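Local atomic coordinates of galactokinase (Bifidobacterium longum subsp. infantis ATCC 15697 = JCM 1222 = DSM 20088, PDB entry 6TER), a protein that probably catalyses the magnesium-dependent, ATP-driven phosphorylation of galactose, as a GHMP-family galactokinase with galactose held in its sugar site. Residues A[170-175]-A[191-196]; A[39-44]-A[137-142]; A[44-49]-A[362-367]. One frame throughout, in Å; residues are numbered along the deposited sequence.

Overall arrangement
All three contacts are buried, and they differ in chemistry more than in depth. Contact 1 joins helices 165-182 and 190-197 almost entirely by apolar packing, whereas contacts 2 and 3 are largely polar. Contact 2, whose centre is about 3 Å from that of the chain, sets strand 33-42 against the nucleotide-binding loop ahead of helix 141-156. Contact 3 ties the loop that follows the same strand to strand 361-364 and the glycines after it. The segments of contacts 2 and 3 share Ile44, while contact 1 meets contact 2 through the Asp191-Arg40 salt bridge. Galactose touches contacts 1 and 3, and Arg40 also reaches it.

Contact 1 of 3, residues A[170-175]-A[191-196]; sequences TLINAA and DQNASM. With GLA (alpha-D-galactopyranose), chain B.
One face of the Asn193 carboxamide is covered by the two branches of Ile172, CD1 lying 3.8 Å from Asn193 OD1 and CG2 3.9 Å from Asn193 ND2. Its polar atoms are used elsewhere: OD1 accepts from Arg197, and ND2 donates to the carbonyl of Gly189. Gln192 NE2 makes a weak hydrogen bond to Thr187 OG1, and it is the aliphatic part of Gln192, CB and CG, that meets Ile172 and Ala175. Gln192 CB sits 3.9 Å from Ile172 CG2, and Gln192 CG faces the methyl of Ala175. The carboxylate of Asp191 looks away from helix 165-182: OD1 pairs with Arg40 NE in a salt bridge, and OD2 lies 3.0 Å from O2 of galactose.

This is a helix-helix packing within the N-terminal domain of the GHMP kinase fold, the short segments running roughly antiparallel at 138° with axes 9.5 Å apart. It backs the sugar site, because helix 190-197 presents Asp191 to galactose while Gln192, Asn193 and Met196 lean on helix 165-182.

Met196 closes the far end. Its chain folds twice, with chi2 at an unusual -96° and chi3 at -87°, and this brings CE against Leu171 CB at 3.4 Å, a tight fit in which the two side chains cross nearly at right angles. The Met196 and Ile172 side chains slide past each other in opposite directions, Met196 CG 3.9 Å from Ile172 CG1. Helix 141-156 packs onto both partners, Thr146 against Ala175 and Cys147 against Gln192 and Met196.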
loop_
_atom_site.group_PDB
_atom_site.type_symbol
_atom_site.label_atom_id
_atom_site.label_comp_id
_atom_site.label_asym_id
_atom_site.label_seq_id
_atom_site.Cartn_x
_atom_site.Cartn_y
_atom_site.Cartn_z
ATOM N N THR A 170 15.037 8.147 0.771
ATOM C CA THR A 170 14.899 9.624 0.958
ATOM C C THR A 170 13.629 10.119 0.235
ATOM O O THR A 170 12.874 10.912 0.834
ATOM C CB THR A 170 16.153 10.395 0.535
ATOM O OG1 THR A 170 17.222 10.031 1.419
ATOM C CG2 THR A 170 15.929 11.894 0.575
ATOM N N LEU A 171 13.362 9.640 -0.975
ATOM C CA LEU A 171 12.107 9.981 -1.703
ATOM C C LEU A 171 10.876 9.379 -1.019
ATOM O O LEU A 171 9.843 10.046 -0.957
ATOM C CB LEU A 171 12.223 9.491 -3.136
ATOM C CG LEU A 171 13.467 9.993 -3.860
ATOM C CD1 LEU A 171 13.480 9.596 -5.308
ATOM C CD2 LEU A 171 13.643 11.497 -3.741
ATOM N N ILE A 172 10.998 8.157 -0.527
ATOM C CA ILE A 172 9.936 7.499 0.270
ATOM C C ILE A 172 9.626 8.369 1.495
ATOM O O ILE A 172 8.436 8.575 1.729
ATOM C CB ILE A 172 10.370 6.058 0.612
ATOM C CG1 ILE A 172 10.431 5.173 -0.637
ATOM C CG2 ILE A 172 9.477 5.468 1.663
ATOM C CD1 ILE A 172 11.309 3.944 -0.436
ATOM N N ASN A 173 10.621 8.855 2.267
ATOM C CA ASN A 173 10.324 9.601 3.529
ATOM C C ASN A 173 9.533 10.862 3.153
ATOM O O ASN A 173 8.646 11.297 3.972
ATOM C CB ASN A 173 11.581 9.861 4.403
ATOM C CG ASN A 173 12.153 8.564 4.950
ATOM O OD1 ASN A 173 11.530 7.538 4.706
ATOM N ND2 ASN A 173 13.310 8.584 5.631
ATOM N N ALA A 174 9.806 11.412 1.965
ATOM C CA ALA A 174 9.209 12.684 1.493
ATOM C C ALA A 174 7.736 12.410 1.181
ATOM O O ALA A 174 6.837 13.196 1.627
ATOM C CB ALA A 174 9.943 13.179 0.267
ATOM N N ALA A 175 7.484 11.312 0.455
ATOM C CA ALA A 175 6.139 10.837 0.069
ATOM C C ALA A 175 5.308 10.509 1.297
ATOM O O ALA A 175 4.093 10.890 1.328
ATOM C CB ALA A 175 6.229 9.617 -0.816
ATOM N N ASP A 191 3.359 1.128 2.085
ATOM C CA ASP A 191 2.823 1.310 0.699
ATOM C C ASP A 191 3.912 1.885 -0.224
ATOM O O ASP A 191 4.117 1.415 -1.401
ATOM C CB ASP A 191 1.577 2.209 0.690
ATOM C CG ASP A 191 0.477 1.729 1.608
ATOM O OD1 ASP A 191 0.478 0.481 1.927
ATOM O OD2 ASP A 191 -0.380 2.589 1.999
ATOM N N GLN A 192 4.612 2.881 0.290
ATOM C CA GLN A 192 5.643 3.642 -0.449
ATOM C C GLN A 192 6.942 2.839 -0.577
ATOM O O GLN A 192 7.546 2.910 -1.647
ATOM C CB GLN A 192 5.892 4.961 0.271
ATOM C CG GLN A 192 4.642 5.803 0.478
ATOM C CD GLN A 192 3.875 5.488 1.753
ATOM O OE1 GLN A 192 4.097 4.478 2.418
ATOM N NE2 GLN A 192 2.956 6.373 2.119
ATOM N N ASN A 193 7.358 2.070 0.442
ATOM C CA ASN A 193 8.461 1.084 0.272
ATOM C C ASN A 193 8.111 0.083 -0.842
ATOM O O ASN A 193 8.971 -0.182 -1.743
ATOM C CB ASN A 193 8.818 0.436 1.604
ATOM C CG ASN A 193 9.693 1.326 2.468
ATOM O OD1 ASN A 193 10.912 1.370 2.302
ATOM N ND2 ASN A 193 9.068 2.028 3.397
ATOM N N ALA A 194 6.892 -0.438 -0.840
ATOM C CA ALA A 194 6.448 -1.376 -1.898
ATOM C C ALA A 194 6.554 -0.655 -3.235
ATOM O O ALA A 194 7.167 -1.207 -4.125
ATOM C CB ALA A 194 5.064 -1.894 -1.683
ATOM N N SER A 195 5.983 0.540 -3.359
ATOM C CA SER A 195 5.828 1.219 -4.670
ATOM C C SER A 195 7.202 1.518 -5.302
ATOM O O SER A 195 7.314 1.438 -6.530
ATOM C CB SER A 195 4.954 2.454 -4.529
ATOM O OG SER A 195 4.676 3.019 -5.797
ATOM N N MET A 196 8.239 1.793 -4.499
ATOM C CA MET A 196 9.553 2.274 -4.977
ATOM C C MET A 196 10.617 1.170 -4.926
ATOM O O MET A 196 11.650 1.359 -5.584
ATOM C CB MET A 196 10.008 3.467 -4.120
ATOM C CG MET A 196 9.080 4.650 -4.236
ATOM S SD MET A 196 9.680 5.784 -5.440
ATOM C CE MET A 196 10.749 6.744 -4.382
HETATM C C1 GLA B . -2.543 1.372 5.277
HETATM C C2 GLA B . -1.310 2.192 5.602
HETATM C C3 GLA B . -0.079 1.283 5.603
HETATM C C4 GLA B . -0.252 0.108 6.635
HETATM C C5 GLA B . -1.560 -0.604 6.441
HETATM C C6 GLA B . -1.801 -1.665 7.561
HETATM O O1 GLA B . -2.497 0.877 3.914
HETATM O O2 GLA B . -1.135 3.375 4.757
HETATM O O3 GLA B . 1.083 2.036 5.985
HETATM O O4 GLA B . -0.237 0.540 8.015
HETATM O O5 GLA B . -2.658 0.320 6.280
HETATM O O6 GLA B . -0.947 -2.831 7.319
#

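Contact 2 of 3, residues A[39-44]-A[137-142]; sequences GRVNLI and SGLSSS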
loop_
_atom_site.group_PDB
_atom_site.type_symbol
_atom_site.label_atom_id
_atom_site.label_comp_id
_atom_site.label_asym_id
_atom_site.label_seq_id
_atom_site.Cartn_x
_atom_site.Cartn_y
_atom_site.Cartn_z
ATOM N N GLY A 39 0.502 0.722 -7.574
ATOM C CA GLY A 39 -0.225 0.360 -6.340
ATOM C C GLY A 39 0.415 -0.925 -5.803
ATOM O O GLY A 39 1.320 -1.483 -6.498
ATOM N N ARG A 40 -0.099 -1.464 -4.711
ATOM C CA ARG A 40 0.487 -2.664 -4.054
ATOM C C ARG A 40 -0.603 -3.546 -3.428
ATOM O O ARG A 40 -1.706 -3.046 -3.040
ATOM C CB ARG A 40 1.459 -2.215 -2.947
ATOM C CG ARG A 40 0.787 -1.489 -1.787
ATOM C CD ARG A 40 0.560 -2.281 -0.515
ATOM N NE ARG A 40 -0.264 -1.549 0.455
ATOM C CZ ARG A 40 -1.601 -1.536 0.495
ATOM N NH1 ARG A 40 -2.210 -0.829 1.418
ATOM N NH2 ARG A 40 -2.350 -2.195 -0.380
ATOM N N VAL A 41 -0.252 -4.822 -3.264
ATOM C CA VAL A 41 -0.950 -5.759 -2.364
ATOM C C VAL A 41 0.014 -6.090 -1.229
ATOM O O VAL A 41 1.149 -6.411 -1.512
ATOM C CB VAL A 41 -1.392 -7.021 -3.109
ATOM C CG1 VAL A 41 -1.795 -8.119 -2.153
ATOM C CG2 VAL A 41 -2.554 -6.702 -3.997
ATOM N N ASN A 42 -0.472 -6.062 -0.005
ATOM C CA ASN A 42 0.319 -6.593 1.111
ATOM C C ASN A 42 -0.067 -8.053 1.356
ATOM O O ASN A 42 -1.180 -8.314 1.875
ATOM C CB ASN A 42 0.145 -5.805 2.393
ATOM C CG ASN A 42 1.243 -6.164 3.366
ATOM O OD1 ASN A 42 2.306 -6.604 2.954
ATOM N ND2 ASN A 42 0.996 -5.974 4.644
ATOM N N LEU A 43 0.827 -8.972 1.033
ATOM C CA LEU A 43 0.501 -10.418 1.152
ATOM C C LEU A 43 0.159 -10.773 2.596
ATOM O O LEU A 43 -0.784 -11.489 2.795
ATOM C CB LEU A 43 1.659 -11.278 0.667
ATOM C CG LEU A 43 2.041 -11.139 -0.803
ATOM C CD1 LEU A 43 3.255 -11.989 -1.098
ATOM C CD2 LEU A 43 0.891 -11.499 -1.747
ATOM N N ILE A 44 0.940 -10.326 3.569
ATOM C CA ILE A 44 0.664 -10.650 4.981
ATOM C C ILE A 44 1.553 -9.691 5.778
ATOM O O ILE A 44 2.501 -9.154 5.188
ATOM C CB ILE A 44 0.964 -12.159 5.179
ATOM C CG1 ILE A 44 0.361 -12.683 6.483
ATOM C CG2 ILE A 44 2.457 -12.470 5.030
ATOM C CD1 ILE A 44 0.520 -14.173 6.669
ATOM N N SER A 137 -9.865 1.345 -3.066
ATOM C CA SER A 137 -9.638 -0.116 -3.190
ATOM C C SER A 137 -8.730 -0.601 -2.069
ATOM O O SER A 137 -8.614 -1.805 -1.931
ATOM C CB SER A 137 -9.031 -0.488 -4.510
ATOM O OG SER A 137 -7.713 -0.002 -4.585
ATOM N N GLY A 138 -8.140 0.299 -1.276
ATOM C CA GLY A 138 -7.025 -0.028 -0.358
ATOM C C GLY A 138 -5.821 -0.675 -1.042
ATOM O O GLY A 138 -5.094 -1.469 -0.385
ATOM N N LEU A 139 -5.569 -0.372 -2.309
ATOM C CA LEU A 139 -4.372 -0.843 -3.053
ATOM C C LEU A 139 -3.349 0.301 -3.267
ATOM O O LEU A 139 -2.439 0.195 -4.204
ATOM C CB LEU A 139 -4.866 -1.402 -4.368
ATOM C CG LEU A 139 -5.835 -2.588 -4.325
ATOM C CD1 LEU A 139 -6.192 -2.979 -5.777
ATOM C CD2 LEU A 139 -5.221 -3.794 -3.605
ATOM N N SER A 140 -3.479 1.358 -2.449
ATOM C CA SER A 140 -2.498 2.470 -2.233
ATOM C C SER A 140 -2.414 3.432 -3.434
ATOM O O SER A 140 -1.290 3.751 -3.884
ATOM C CB SER A 140 -1.144 1.936 -1.845
ATOM O OG SER A 140 -1.208 1.336 -0.543
ATOM N N SER A 141 -3.559 3.888 -3.947
ATOM C CA SER A 141 -3.614 4.988 -4.951
ATOM C C SER A 141 -2.818 6.206 -4.451
ATOM O O SER A 141 -2.100 6.836 -5.268
ATOM C CB SER A 141 -5.018 5.304 -5.347
ATOM O OG SER A 141 -5.526 6.360 -4.567
ATOM N N SER A 142 -3.002 6.545 -3.168
ATOM C CA SER A 142 -2.172 7.482 -2.370
ATOM C C SER A 142 -0.701 7.385 -2.790
ATOM O O SER A 142 -0.182 8.308 -3.422
ATOM C CB SER A 142 -2.335 7.148 -0.902
ATOM O OG SER A 142 -2.307 5.726 -0.692
#
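Two hydrogen bonds tie Arg40 to the carbonyls of the facing loop. Arg40 N donates to Leu139 O at 2.9 Å, and Arg40 NH2 to Gly138 O at 2.8 Å, that oxygen lying at the edge of the guanidinium and close to its plane. The side chain gets there with CG wedged between the backbone N and the carbonyl carbon (chi1 66°) and a bend at chi2 of 102°. Over one guanidinium face sits Ser140 OG, 3.1 Å from Arg40 CZ. The charge is met from elsewhere, by the salt bridge of Arg40 NE to Asp191, while NH1 makes a weak hydrogen bond to O1 of galactose. A leucine in place of Arg40 would probably leave Asp191 without its charged mate and Gly138 O without this donor.

Softer contacts complete the join. Leu139 CA makes a CH...O contact with Arg40 O, and Leu139 CD2 lies beside Val41 CG2, 4.0 Å away, the two side chains pointing the same way. Gly39 CA comes within 3.1 Å of Leu139 O, where a beta carbon would collide.

The loop is the glycine- and serine-rich ATP motif of GHMP kinases. Within it Ser137 OG accepts from Leu139 N, an ST turn, and a glycerol, probably from the crystallisation liquor, is hydrogen-bonded to Ser140 N and Ser141 N, residues that bind ADP. Leu60 of strand 54-70 and Val234 of strand 230-236 both touch Val41 and Leu139; helix 190-197 flanks Arg40 through Leu190 and Ala194, and helix 141-156 leads away from Ser140.

Contact 3 of 3, residues A[44-49]-A[362-367]; sequences IGEHTD and ARMTGG. With GLA (alpha-D-galactopyranose), chain B.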
loop_
_atom_site.group_PDB
_atom_site.type_symbol
_atom_site.label_atom_id
_atom_site.label_comp_id
_atom_site.label_asym_id
_atom_site.label_seq_id
_atom_site.Cartn_x
_atom_site.Cartn_y
_atom_site.Cartn_z
ATOM N N ILE A 44 0.940 -10.326 3.569
ATOM C CA ILE A 44 0.664 -10.650 4.981
ATOM C C ILE A 44 1.553 -9.691 5.778
ATOM O O ILE A 44 2.501 -9.154 5.188
ATOM C CB ILE A 44 0.964 -12.159 5.179
ATOM C CG1 ILE A 44 0.361 -12.683 6.483
ATOM C CG2 ILE A 44 2.457 -12.470 5.030
ATOM C CD1 ILE A 44 0.520 -14.173 6.669
ATOM N N GLY A 45 1.212 -9.437 7.043
ATOM C CA GLY A 45 1.945 -8.543 7.957
ATOM C C GLY A 45 1.222 -7.223 7.992
ATOM O O GLY A 45 1.838 -6.214 7.619
ATOM N N GLU A 46 -0.048 -7.265 8.372
ATOM C CA GLU A 46 -0.967 -6.101 8.303
ATOM C C GLU A 46 -1.018 -5.413 9.669
ATOM O O GLU A 46 -1.121 -6.138 10.683
ATOM C CB GLU A 46 -2.366 -6.533 7.925
ATOM C CG GLU A 46 -3.042 -5.526 6.972
ATOM C CD GLU A 46 -2.438 -5.450 5.565
ATOM O OE1 GLU A 46 -1.701 -4.508 5.247
ATOM O OE2 GLU A 46 -2.748 -6.345 4.757
ATOM N N HIS A 47 -0.998 -4.068 9.691
ATOM C CA HIS A 47 -1.011 -3.263 10.952
ATOM C C HIS A 47 0.249 -3.536 11.778
ATOM O O HIS A 47 0.243 -3.332 13.051
ATOM C CB HIS A 47 -2.358 -3.422 11.682
ATOM C CG HIS A 47 -3.435 -2.660 10.977
ATOM N ND1 HIS A 47 -3.604 -1.284 11.171
ATOM C CD2 HIS A 47 -4.303 -3.013 9.985
ATOM C CE1 HIS A 47 -4.588 -0.856 10.386
ATOM N NE2 HIS A 47 -5.031 -1.886 9.652
ATOM N N THR A 48 1.321 -3.913 11.070
ATOM C CA THR A 48 2.695 -4.179 11.588
ATOM C C THR A 48 3.673 -3.012 11.278
ATOM O O THR A 48 4.630 -2.792 12.086
ATOM C CB THR A 48 3.226 -5.550 11.091
ATOM O OG1 THR A 48 3.307 -5.547 9.663
ATOM C CG2 THR A 48 2.383 -6.762 11.486
ATOM N N ASP A 49 3.532 -2.315 10.154
ATOM C CA ASP A 49 4.544 -1.337 9.630
ATOM C C ASP A 49 4.814 -0.213 10.654
ATOM O O ASP A 49 6.038 0.019 10.945
ATOM C CB ASP A 49 4.167 -0.877 8.216
ATOM C CG ASP A 49 2.967 0.052 8.105
ATOM O OD1 ASP A 49 2.071 0.097 9.025
ATOM O OD2 ASP A 49 2.969 0.755 7.146
ATOM N N ALA A 362 -7.412 -16.793 1.998
ATOM C CA ALA A 362 -7.969 -15.487 1.592
ATOM C C ALA A 362 -7.973 -14.547 2.799
ATOM O O ALA A 362 -8.257 -15.011 3.939
ATOM C CB ALA A 362 -9.345 -15.644 1.000
ATOM N N ARG A 363 -7.779 -13.254 2.530
ATOM C CA ARG A 363 -7.630 -12.227 3.577
ATOM C C ARG A 363 -7.886 -10.826 3.003
ATOM O O ARG A 363 -7.474 -10.542 1.873
ATOM C CB ARG A 363 -6.246 -12.286 4.251
ATOM C CG ARG A 363 -5.027 -12.145 3.332
ATOM C CD ARG A 363 -3.688 -12.149 4.058
ATOM N NE ARG A 363 -3.685 -11.141 5.113
ATOM C CZ ARG A 363 -3.308 -9.866 4.952
ATOM N NH1 ARG A 363 -2.753 -9.424 3.827
ATOM N NH2 ARG A 363 -3.466 -9.033 5.938
ATOM N N MET A 364 -8.433 -9.935 3.822
ATOM C CA MET A 364 -8.400 -8.470 3.518
ATOM C C MET A 364 -6.915 -8.081 3.324
ATOM O O MET A 364 -6.034 -8.668 4.013
ATOM C CB MET A 364 -9.066 -7.622 4.616
ATOM C CG MET A 364 -8.406 -7.788 5.975
ATOM S SD MET A 364 -8.597 -6.349 7.041
ATOM C CE MET A 364 -7.354 -5.320 6.252
ATOM N N THR A 365 -6.592 -7.192 2.382
ATOM C CA THR A 365 -5.247 -6.560 2.326
ATOM C C THR A 365 -5.355 -5.050 2.633
ATOM O O THR A 365 -6.459 -4.487 2.504
ATOM C CB THR A 365 -4.544 -6.904 1.015
ATOM O OG1 THR A 365 -3.196 -6.446 1.176
ATOM C CG2 THR A 365 -5.224 -6.282 -0.187
ATOM N N GLY A 366 -4.266 -4.485 3.178
ATOM C CA GLY A 366 -4.057 -3.084 3.569
ATOM C C GLY A 366 -4.811 -2.701 4.816
ATOM O O GLY A 366 -4.885 -3.508 5.698
ATOM N N GLY A 367 -5.330 -1.473 4.884
ATOM C CA GLY A 367 -5.758 -0.876 6.155
ATOM C C GLY A 367 -6.980 -1.553 6.764
ATOM O O GLY A 367 -7.046 -1.652 8.012
HETATM C C1 GLA B . -2.543 1.372 5.277
HETATM C C2 GLA B . -1.310 2.192 5.602
HETATM C C3 GLA B . -0.079 1.283 5.603
HETATM C C4 GLA B . -0.252 0.108 6.635
HETATM C C5 GLA B . -1.560 -0.604 6.441
HETATM C C6 GLA B . -1.801 -1.665 7.561
HETATM O O1 GLA B . -2.497 0.877 3.914
HETATM O O2 GLA B . -1.135 3.375 4.757
HETATM O O3 GLA B . 1.083 2.036 5.985
HETATM O O4 GLA B . -0.237 0.540 8.015
HETATM O O5 GLA B . -2.658 0.320 6.280
HETATM O O6 GLA B . -0.947 -2.831 7.319
#
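Glu46 OE2 is gripped by both terminal nitrogens of Arg363, end-on, in a salt bridge with NH2 at 3.0 Å and NH1 at 3.2 Å. Carboxylate and guanidinium planes are only 19° apart, and a weak hydrogen bond from Gly366 N adds a third hold on OE2. The other oxygen, OE1, accepts from Asn42 ND2 and faces the sugar, 2.8 Å from galactose O6. The glutamate thus links strand 361-364 and Gly366 to the sugar.

His47, one residue on, joins the sugar to Gly367 in the loop after that strand. Its NE2 donates almost straight, and in the ring plane, to Gly367 O at 2.6 Å, while ND1 is bonded to Tyr50 OH, which fixes the ring's rotation. Galactose C6 rests over the centre of one ring face, and His47 N donates to O6 at 2.7 Å and 177°. Asp49 OD1 and OD2 lie 2.6 Å from O4 and O3 of the galactose respectively, completing this wall of the galactose site.

Helix 294-318 borders the 44-49 loop, its Glu306 OE2 accepting from Gly45 N and Glu46 N. Helix 322-340 packs on Glu46 and Arg363 through Leu336, and strand 372-378 pairs with Arg363.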